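VAL-1 (Chlorella virus, PDB 3GNE) probably cleaves alginate by beta-elimination, as a viral polysaccharide lyase of family 14 whose mode of action depends on pH. Local coordinates at residues S48-S51 / A52-G55; F151-D154 / D155-A159; L225-P228 / K229-A233. All blocks are in the same frame, centred on the assembly; numbering follows the deposited sequence. Where two conformers were deposited one is given.

Contact 1: S48-S51 / A52-G55; sequences SGTS and ANPG. With GOL (glycerol), chain D.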
ATOM      1  N   SER A  48     -11.058   9.970  12.534  1.00  8.88           N
ATOM      2  CA  SER A  48     -10.630   8.593  12.270  1.00  7.77           C
ATOM      3  C   SER A  48      -9.189   8.583  11.750  1.00  7.30           C
ATOM      4  O   SER A  48      -8.726   9.466  11.029  1.00  8.42           O
ATOM      5  CB  SER A  48     -11.545   7.879  11.264  1.00  8.29           C
ATOM      6  OG  SER A  48     -11.447   8.478   9.971  1.00  8.19           O
ATOM      7  N   GLY A  49      -8.435   7.533  12.120  1.00  7.88           N
ATOM      8  CA  GLY A  49      -7.068   7.444  11.585  1.00  9.31           C
ATOM      9  C   GLY A  49      -6.512   6.109  11.987  1.00  9.46           C
ATOM     10  O   GLY A  49      -7.000   5.016  11.571  1.00  9.88           O
ATOM     11  N   THR A  50      -5.490   6.187  12.837  1.00 10.17           N
ATOM     12  CA  THR A  50      -4.949   4.908  13.356  1.00 11.34           C
ATOM     13  C   THR A  50      -5.781   4.553  14.595  1.00 12.28           C
ATOM     14  O   THR A  50      -6.717   5.257  14.999  1.00 10.57           O
ATOM     15  CB  THR A  50      -3.480   5.034  13.759  1.00 12.83           C
ATOM     16  OG1 THR A  50      -3.459   5.939  14.908  1.00 14.11           O
ATOM     17  CG2 THR A  50      -2.609   5.607  12.664  1.00 12.06           C
ATOM     18  N   SER A  51      -5.424   3.456  15.265  1.00 11.61           N
ATOM     19  CA  SER A  51      -6.158   3.051  16.472  1.00 11.17           C
ATOM     20  C   SER A  51      -6.095   4.114  17.551  1.00 10.42           C
ATOM     21  O   SER A  51      -6.919   4.167  18.441  1.00 12.76           O
ATOM     22  CB  SER A  51      -5.588   1.694  16.972  1.00 15.74           C
ATOM     23  OG  SER A  51      -4.185   1.888  17.285  1.00 19.16           O
ATOM     24  N   ALA A  52      -5.090   4.974  17.479  1.00 11.11           N
ATOM     25  CA  ALA A  52      -5.005   5.998  18.516  1.00 12.29           C
ATOM     26  C   ALA A  52      -6.095   7.017  18.438  1.00 12.82           C
ATOM     27  O   ALA A  52      -6.301   7.803  19.362  1.00 14.85           O
ATOM     28  CB  ALA A  52      -3.677   6.738  18.284  1.00 14.62           C
ATOM     29  N   ASN A  53      -6.771   7.052  17.271  1.00  9.63           N
ATOM     30  CA  ASN A  53      -7.853   8.027  17.032  1.00 11.20           C
ATOM     31  C   ASN A  53      -9.194   7.334  17.172  1.00  9.48           C
ATOM     32  O   ASN A  53      -9.330   6.173  16.781  1.00  9.99           O
ATOM     33  CB  ASN A  53      -7.660   8.582  15.623  1.00 11.03           C
ATOM     34  CG  ASN A  53      -6.292   9.190  15.396  1.00 12.25           C
ATOM     35  OD1 ASN A  53      -5.909  10.135  16.105  1.00 18.20           O
ATOM     36  ND2 ASN A  53      -5.579   8.667  14.444  1.00 12.03           N
ATOM     37  N   PRO A  54     -10.190   8.034  17.729  1.00 10.10           N
ATOM     38  CA  PRO A  54     -11.431   7.330  18.077  1.00 10.15           C
ATOM     39  C   PRO A  54     -12.373   7.102  16.927  1.00  9.64           C
ATOM     40  O   PRO A  54     -13.281   6.254  17.077  1.00 11.41           O
ATOM     41  CB  PRO A  54     -12.068   8.295  19.111  1.00 11.29           C
ATOM     42  CG  PRO A  54     -11.577   9.673  18.680  1.00 12.48           C
ATOM     43  CD  PRO A  54     -10.135   9.410  18.250  1.00 11.57           C
ATOM     44  N   GLY A  55     -12.260   7.847  15.850  1.00  8.87           N
ATOM     45  CA  GLY A  55     -13.318   7.699  14.819  1.00  8.74           C
ATOM     46  C   GLY A  55     -13.138   6.484  13.968  1.00  8.54           C
ATOM     47  O   GLY A  55     -12.108   5.819  13.900  1.00  9.63           O
TER
HETATM   48  C1  GOL D 602     -13.209   2.879  16.033  1.00 19.90           C
HETATM   49  O1  GOL D 602     -13.805   1.629  15.614  1.00 20.94           O
HETATM   50  C2  GOL D 602     -11.791   2.513  16.398  1.00 17.89           C
HETATM   51  O2  GOL D 602     -11.711   1.633  17.506  1.00 19.94           O
HETATM   52  C3  GOL D 602     -11.029   3.786  16.665  1.00 19.85           C
HETATM   53  O3  GOL D 602      -9.684   3.410  16.810  1.00 13.91           O
HETATM   54  O   HOH W   1      -9.404   5.651  13.981  1.00 10.38           O
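T50 and N53 close a type I beta turn that shows how one threonine can contribute to a surface turn through both its backbone and its side chain. The backbone part is the bond from N53 N to T50 O, 2.9 Å long and fairly straight. The side-chain part is an ST turn: T50 OG1, set between its own N and carbonyl carbon (chi1 67°), reaches forward and accepts from A52 N at 3.2 Å. That rotation also brings T50 OG1 alongside the methyl of A52, with A52 CB 3.5 Å away. N53 leans over the inside of the bend, its CB 3.5 Å from T50 O, and beyond the loop it packs on P226. Where the two ends of the loop come together, S48 turns its OG away to D45 O, while S48 CB rests 3.4 Å from G55 O. Between the two limbs a water accepts from G49 N at 2.8 Å, with G55 O at 2.7 Å and N53 O also close by. A glycerol, probably from the crystallisation liquor, brings its O3 to 2.8 Å from N53 O in a weak contact. The chemistry thus implies a loop shaped by backbone polar groups, with the threonine hydroxyl adding a second bond to the bend and a water tying its limbs together where hydrophobic contact is slight.

Contact 2: F151-D154 / D155-A159; sequences FFQD and DFKNA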
ATOM      1  N   PHE A 151       9.878   7.542   0.671  1.00  9.30           N
ATOM      2  CA  PHE A 151      10.674   7.901  -0.512  1.00  8.79           C
ATOM      3  C   PHE A 151       9.760   8.551  -1.539  1.00  8.77           C
ATOM      4  O   PHE A 151       8.550   8.265  -1.571  1.00  9.35           O
ATOM      5  CB  PHE A 151      11.302   6.655  -1.171  1.00 10.07           C
ATOM      6  CG  PHE A 151      12.304   5.983  -0.212  1.00  8.58           C
ATOM      7  CD1 PHE A 151      13.642   6.339  -0.294  1.00 10.14           C
ATOM      8  CD2 PHE A 151      11.875   5.048   0.700  1.00 10.57           C
ATOM      9  CE1 PHE A 151      14.563   5.768   0.547  1.00 10.81           C
ATOM     10  CE2 PHE A 151      12.790   4.470   1.546  1.00 10.32           C
ATOM     11  CZ  PHE A 151      14.148   4.830   1.508  1.00 10.98           C
ATOM     12  N   PHE A 152      10.379   9.410  -2.372  1.00  8.40           N
ATOM     13  CA  PHE A 152       9.729  10.004  -3.545  1.00  8.75           C
ATOM     14  C   PHE A 152       8.902  11.223  -3.194  1.00  8.73           C
ATOM     15  O   PHE A 152       8.159  11.704  -4.066  1.00 10.47           O
ATOM     16  CB  PHE A 152       8.912   9.026  -4.390  1.00  9.55           C
ATOM     17  CG  PHE A 152       9.585   7.721  -4.730  1.00  9.91           C
ATOM     18  CD1 PHE A 152      10.939   7.665  -5.020  1.00 12.21           C
ATOM     19  CD2 PHE A 152       8.814   6.542  -4.767  1.00 11.42           C
ATOM     20  CE1 PHE A 152      11.530   6.458  -5.336  1.00 13.36           C
ATOM     21  CE2 PHE A 152       9.413   5.333  -5.104  1.00 11.43           C
ATOM     22  CZ  PHE A 152      10.760   5.297  -5.394  1.00 13.35           C
ATOM     23  N   GLN A 153       9.049  11.781  -1.990  1.00  8.96           N
ATOM     24  CA  GLN A 153       8.205  12.935  -1.691  1.00 10.22           C
ATOM     25  C   GLN A 153       8.356  14.101  -2.673  1.00 10.15           C
ATOM     26  O   GLN A 153       7.390  14.780  -2.988  1.00 13.84           O
ATOM     27  CB  GLN A 153       8.514  13.425  -0.283  1.00 10.43           C
ATOM     28  CG  GLN A 153       7.366  14.334   0.179  1.00 14.74           C
ATOM     29  CD  GLN A 153       7.715  14.854   1.568  1.00 15.76           C
ATOM     30  OE1 GLN A 153       8.712  15.589   1.727  1.00 15.76           O
ATOM     31  NE2 GLN A 153       6.874  14.473   2.499  1.00 15.19           N
ATOM     32  N   ASP A 154       9.557  14.315  -3.224  1.00  9.42           N
ATOM     33  CA  ASP A 154       9.713  15.422  -4.160  1.00  9.66           C
ATOM     34  C   ASP A 154       9.255  15.103  -5.566  1.00  9.59           C
ATOM     35  O   ASP A 154       9.264  15.987  -6.425  1.00 11.41           O
ATOM     36  CB  ASP A 154      11.191  15.869  -4.169  1.00 11.02           C
ATOM     37  CG  ASP A 154      11.589  16.713  -2.959  1.00  9.53           C
ATOM     38  OD1 ASP A 154      10.661  17.175  -2.261  1.00 10.52           O
ATOM     39  OD2 ASP A 154      12.822  16.881  -2.745  1.00 11.02           O
ATOM     40  N   ASP A 155       8.877  13.864  -5.842  1.00 11.04           N
ATOM     41  CA  ASP A 155       8.533  13.462  -7.190  1.00 10.67           C
ATOM     42  C   ASP A 155       7.032  13.438  -7.387  1.00 10.31           C
ATOM     43  O   ASP A 155       6.617  13.437  -8.557  1.00 11.90           O
ATOM     44  CB  ASP A 155       9.122  12.067  -7.475  1.00 13.09           C
ATOM     45  CG  ASP A 155      10.619  11.971  -7.251  1.00 13.08           C
ATOM     46  OD1 ASP A 155      11.308  12.820  -7.847  1.00 14.11           O
ATOM     47  OD2 ASP A 155      11.038  11.061  -6.511  1.00 16.11           O
ATOM     48  N   PHE A 156       6.231  13.445  -6.335  1.00 10.74           N
ATOM     49  CA  PHE A 156       4.798  13.271  -6.497  1.00 11.25           C
ATOM     50  C   PHE A 156       4.038  14.324  -5.724  1.00  9.50           C
ATOM     51  O   PHE A 156       2.947  14.074  -5.239  1.00 10.65           O
ATOM     52  CB  PHE A 156       4.348  11.872  -6.017  1.00 10.43           C
ATOM     53  CG  PHE A 156       4.917  10.736  -6.875  1.00  9.14           C
ATOM     54  CD1 PHE A 156       5.800   9.834  -6.321  1.00 11.14           C
ATOM     55  CD2 PHE A 156       4.567  10.586  -8.199  1.00  9.78           C
ATOM     56  CE1 PHE A 156       6.333   8.771  -7.041  1.00 11.40           C
ATOM     57  CE2 PHE A 156       5.059   9.541  -8.954  1.00 11.70           C
ATOM     58  CZ  PHE A 156       5.947   8.638  -8.368  1.00 11.98           C
ATOM     59  N   LYS A 157       4.615  15.528  -5.582  0.50  9.73           N
ATOM     60  CA  LYS A 157       3.852  16.569  -4.889  0.50 10.67           C
ATOM     61  C   LYS A 157       2.548  16.819  -5.655  0.50 10.20           C
ATOM     62  O   LYS A 157       2.509  16.895  -6.889  0.50 12.60           O
ATOM     63  CB  LYS A 157       4.638  17.871  -4.688  0.50 10.43           C
ATOM     64  CG  LYS A 157       5.858  17.768  -3.785  0.50  9.44           C
ATOM     65  CD  LYS A 157       6.490  19.091  -3.378  0.50  8.19           C
ATOM     66  CE  LYS A 157       7.915  18.820  -2.816  0.50  6.42           C
ATOM     67  NZ  LYS A 157       7.780  17.875  -1.655  0.50 11.70           N
ATOM     68  N   ASN A 158       1.461  16.950  -4.911  1.00 11.63           N
ATOM     69  CA  ASN A 158       0.130  17.192  -5.441  0.50 12.44           C
ATOM     70  C   ASN A 158      -0.206  16.276  -6.607  1.00 12.27           C
ATOM     71  O   ASN A 158      -0.940  16.639  -7.531  1.00 14.59           O
ATOM     72  CB  ASN A 158       0.068  18.678  -5.829  0.50 13.86           C
ATOM     73  CG  ASN A 158      -1.347  19.100  -6.139  0.50 11.88           C
ATOM     74  OD1 ASN A 158      -2.282  18.834  -5.364  0.50 14.75           O
ATOM     75  ND2 ASN A 158      -1.478  19.750  -7.296  0.50 15.50           N
ATOM     76  N   ALA A 159       0.305  15.049  -6.573  1.00 12.26           N
ATOM     77  CA  ALA A 159       0.060  14.145  -7.695  1.00 11.74           C
ATOM     78  C   ALA A 159      -1.395  13.681  -7.742  1.00 12.02           C
ATOM     79  O   ALA A 159      -1.924  13.378  -8.815  1.00 13.45           O
ATOM     80  CB  ALA A 159       0.992  12.931  -7.619  1.00 11.88           C
TER
HETATM   81  O   HOH W   2       6.755  16.709  -7.392  1.00 12.43           O
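F152 O is gripped by two successive amides, D155 N at 2.9 Å and, weakly, F156 N at 3.4 Å, closing a type I beta turn from F152 to D155 in the loop that leaves strand 149-151, at the edge of a sheet of the beta-sandwich (jelly-roll) fold. The turn lays F152 and F156 side by side, pointing the same way: F156 CE1 offers its ring edge to F152 CB at 3.7 Å. Both rings reach V190 and E197, on strands 186-192 and 195-202 of the other sheet, so they pack the loop against that sheet. The D155 carboxylate crosses F152 at a slant, its plane turned 50° from the ring and its OD2 coming 3.6 Å from F152 CB. On the outer side K157, in the conformer described, bends at its last torsion (chi4 -58°) and brings NZ to D154 OD1 at 3.0 Å, nearly in line with the C-O bond; a weak bond to Q153 O accompanies this salt bridge. A water also bridges the backbone, donating to D154 O at 2.8 Å and accepting from K157 N at 3.0 Å.

Contact 3: L225-P228 / K229-A233; sequences LPSP and KNQVA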
ATOM      1  N   LEU A 225      -1.979  12.519  12.211  1.00 13.80           N
ATOM      2  CA  LEU A 225      -3.243  13.258  12.241  1.00 11.06           C
ATOM      3  C   LEU A 225      -4.392  12.526  11.574  1.00  8.87           C
ATOM      4  O   LEU A 225      -4.248  11.978  10.484  1.00  9.53           O
ATOM      5  CB  LEU A 225      -3.075  14.631  11.560  1.00 12.04           C
ATOM      6  CG  LEU A 225      -2.160  15.618  12.257  1.00 14.63           C
ATOM      7  CD1 LEU A 225      -2.298  16.961  11.551  1.00 21.25           C
ATOM      8  CD2 LEU A 225      -2.467  15.860  13.717  1.00 24.06           C
ATOM      9  N   PRO A 226      -5.558  12.509  12.226  1.00  9.30           N
ATOM     10  CA  PRO A 226      -6.706  11.790  11.686  1.00  8.85           C
ATOM     11  C   PRO A 226      -7.466  12.638  10.667  1.00  8.21           C
ATOM     12  O   PRO A 226      -7.142  13.788  10.342  1.00 11.66           O
ATOM     13  CB  PRO A 226      -7.568  11.564  12.955  1.00 10.12           C
ATOM     14  CG  PRO A 226      -7.275  12.800  13.793  1.00 11.76           C
ATOM     15  CD  PRO A 226      -5.812  13.121  13.539  1.00 11.23           C
ATOM     16  N   SER A 227      -8.523  12.090  10.105  1.00  8.65           N
ATOM     17  CA  SER A 227      -9.327  12.858   9.183  1.00  8.86           C
ATOM     18  C   SER A 227      -9.941  14.064   9.851  1.00  9.79           C
ATOM     19  O   SER A 227     -10.540  13.986  10.940  1.00 10.90           O
ATOM     20  CB  SER A 227     -10.493  11.972   8.673  1.00  9.30           C
ATOM     21  OG  SER A 227     -11.176  12.674   7.641  1.00  9.57           O
ATOM     22  N   PRO A 228      -9.802  15.257   9.255  1.00  9.98           N
ATOM     23  CA  PRO A 228     -10.322  16.467   9.937  1.00 10.28           C
ATOM     24  C   PRO A 228     -11.827  16.648   9.794  1.00 10.60           C
ATOM     25  O   PRO A 228     -12.381  17.537  10.470  1.00 11.87           O
ATOM     26  CB  PRO A 228      -9.596  17.614   9.213  1.00 12.74           C
ATOM     27  CG  PRO A 228      -8.989  17.044   8.002  1.00 17.48           C
ATOM     28  CD  PRO A 228      -8.992  15.566   8.085  1.00 10.56           C
ATOM     29  N   LYS A 229     -12.475  15.865   8.940  1.00 10.45           N
ATOM     30  CA  LYS A 229     -13.923  15.992   8.736  1.00 10.41           C
ATOM     31  C   LYS A 229     -14.437  14.651   8.249  1.00  9.60           C
ATOM     32  O   LYS A 229     -13.697  13.767   7.771  1.00 10.04           O
ATOM     33  CB  LYS A 229     -14.243  17.130   7.748  1.00 11.93           C
ATOM     34  CG  LYS A 229     -13.710  16.861   6.334  1.00 11.67           C
ATOM     35  CD  LYS A 229     -14.257  17.973   5.401  1.00 13.29           C
ATOM     36  CE  LYS A 229     -13.561  17.852   4.038  1.00 14.99           C
ATOM     37  NZ  LYS A 229     -13.977  18.956   3.084  1.00 17.07           N
ATOM     38  N   ASN A 230     -15.754  14.470   8.253  1.00 10.18           N
ATOM     39  CA  ASN A 230     -16.355  13.322   7.590  1.00 10.30           C
ATOM     40  C   ASN A 230     -16.191  13.490   6.089  1.00  9.60           C
ATOM     41  O   ASN A 230     -16.577  14.536   5.564  1.00 12.05           O
ATOM     42  CB  ASN A 230     -17.856  13.243   7.877  1.00 11.20           C
ATOM     43  CG  ASN A 230     -18.233  12.980   9.306  1.00 13.58           C
ATOM     44  OD1 ASN A 230     -17.474  12.423  10.092  1.00 11.56           O
ATOM     45  ND2 ASN A 230     -19.451  13.446   9.628  1.00 25.16           N
ATOM     46  N   GLN A 231     -15.614  12.519   5.439  1.00  9.86           N
ATOM     47  CA  GLN A 231     -15.377  12.640   3.953  1.00  9.54           C
ATOM     48  C   GLN A 231     -15.223  11.257   3.372  1.00  9.48           C
ATOM     49  O   GLN A 231     -15.059  10.282   4.114  1.00 10.26           O
ATOM     50  CB  GLN A 231     -14.207  13.551   3.629  1.00 11.71           C
ATOM     51  CG  GLN A 231     -12.943  13.184   4.426  1.00  9.29           C
ATOM     52  CD  GLN A 231     -11.850  14.203   4.210  1.00  9.27           C
ATOM     53  OE1 GLN A 231     -11.938  15.029   3.279  1.00 10.21           O
ATOM     54  NE2 GLN A 231     -10.800  14.136   5.049  1.00  9.83           N
ATOM     55  N   VAL A 232     -15.334  11.155   2.058  1.00 10.33           N
ATOM     56  CA  VAL A 232     -15.216   9.891   1.351  1.00  9.76           C
ATOM     57  C   VAL A 232     -14.287   9.984   0.167  1.00  9.14           C
ATOM     58  O   VAL A 232     -14.078  11.055  -0.409  1.00 10.68           O
ATOM     59  CB  VAL A 232     -16.576   9.367   0.853  1.00 11.93           C
ATOM     60  CG1 VAL A 232     -17.620   9.383   1.975  1.00 11.82           C
ATOM     61  CG2 VAL A 232     -17.084  10.180  -0.311  1.00 15.22           C
ATOM     62  N   ALA A 233     -13.728   8.851  -0.208  1.00  9.14           N
ATOM     63  CA  ALA A 233     -12.988   8.675  -1.439  1.00  8.66           C
ATOM     64  C   ALA A 233     -13.462   7.370  -2.057  1.00  9.17           C
ATOM     65  O   ALA A 233     -14.011   6.512  -1.356  1.00 11.12           O
ATOM     66  CB  ALA A 233     -11.487   8.667  -1.199  1.00 11.10           C
TER
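The loop that carries the chain from strand 212-221 into strand 231-241, and so from one sheet of the beta-sandwich to the other, illustrates how a single buried hydroxyl can organise a strand entrance. S227 is the centre. Its OG donates to K229 O at 2.8 Å, lying in the plane of that carbonyl, and accepts from Q231 NE2 at 3.0 Å with an N-H...O angle of 156°. The hydroxyl therefore works in both directions, tying together a backbone carbonyl two residues on and a side chain four residues on. Placing OG opposite the backbone N (chi1 -173°) turns it toward K229 and Q231, on the inner side of the bend, where both partners can be met. Q231 comes to it from the far limb: its extended side chain reaches back from the first residue of the strand, and the hydroxyl sits slightly tilted, by 16°, from the amide plane. The other end of the same amide is held as well, since Q231 OE1 accepts from D86 N, which should fix its rotation, whereas the end of K229 leads away from S227 and P228 and its NZ bonds G84 O. P228 crosses the glutamine side chain, its ring contributing an apolar neighbour to the amide nitrogen. F221 of the preceding strand lies against S227, P228 and Q231 alike, while backbone bonds of S227 to N47 and S48, and of Q231 to Y44, attach the limbs to the end of strand 37-44 and the loop that follows it. At the crossing of proline and glutamine, P228 CD stands 3.8 Å from Q231 NE2.

Overall arrangement
Along the chain the three contacts follow in series, contacts 1 and 2 in loops of the beta-sandwich, contact 3 where a loop enters strand 231-241. Contacts 1 and 3 are neighbours, with centres about 11 Å apart on the same side of the chain's centre, although far apart in sequence; S48 O probably accepts a hydrogen bond from S227 N at 2.8 Å, and P226 packs on the first loop. The antiparallel pairing of strands 37-44 and 231-241 brings them together. Contact 2, beside edge strand 149-151, has its centre about 26 Å from that of contact 1 and 21 Å from that of contact 3. Contacts 1 and 3 thus adjoin at one end of the paired strands, whereas contact 2 touches neither.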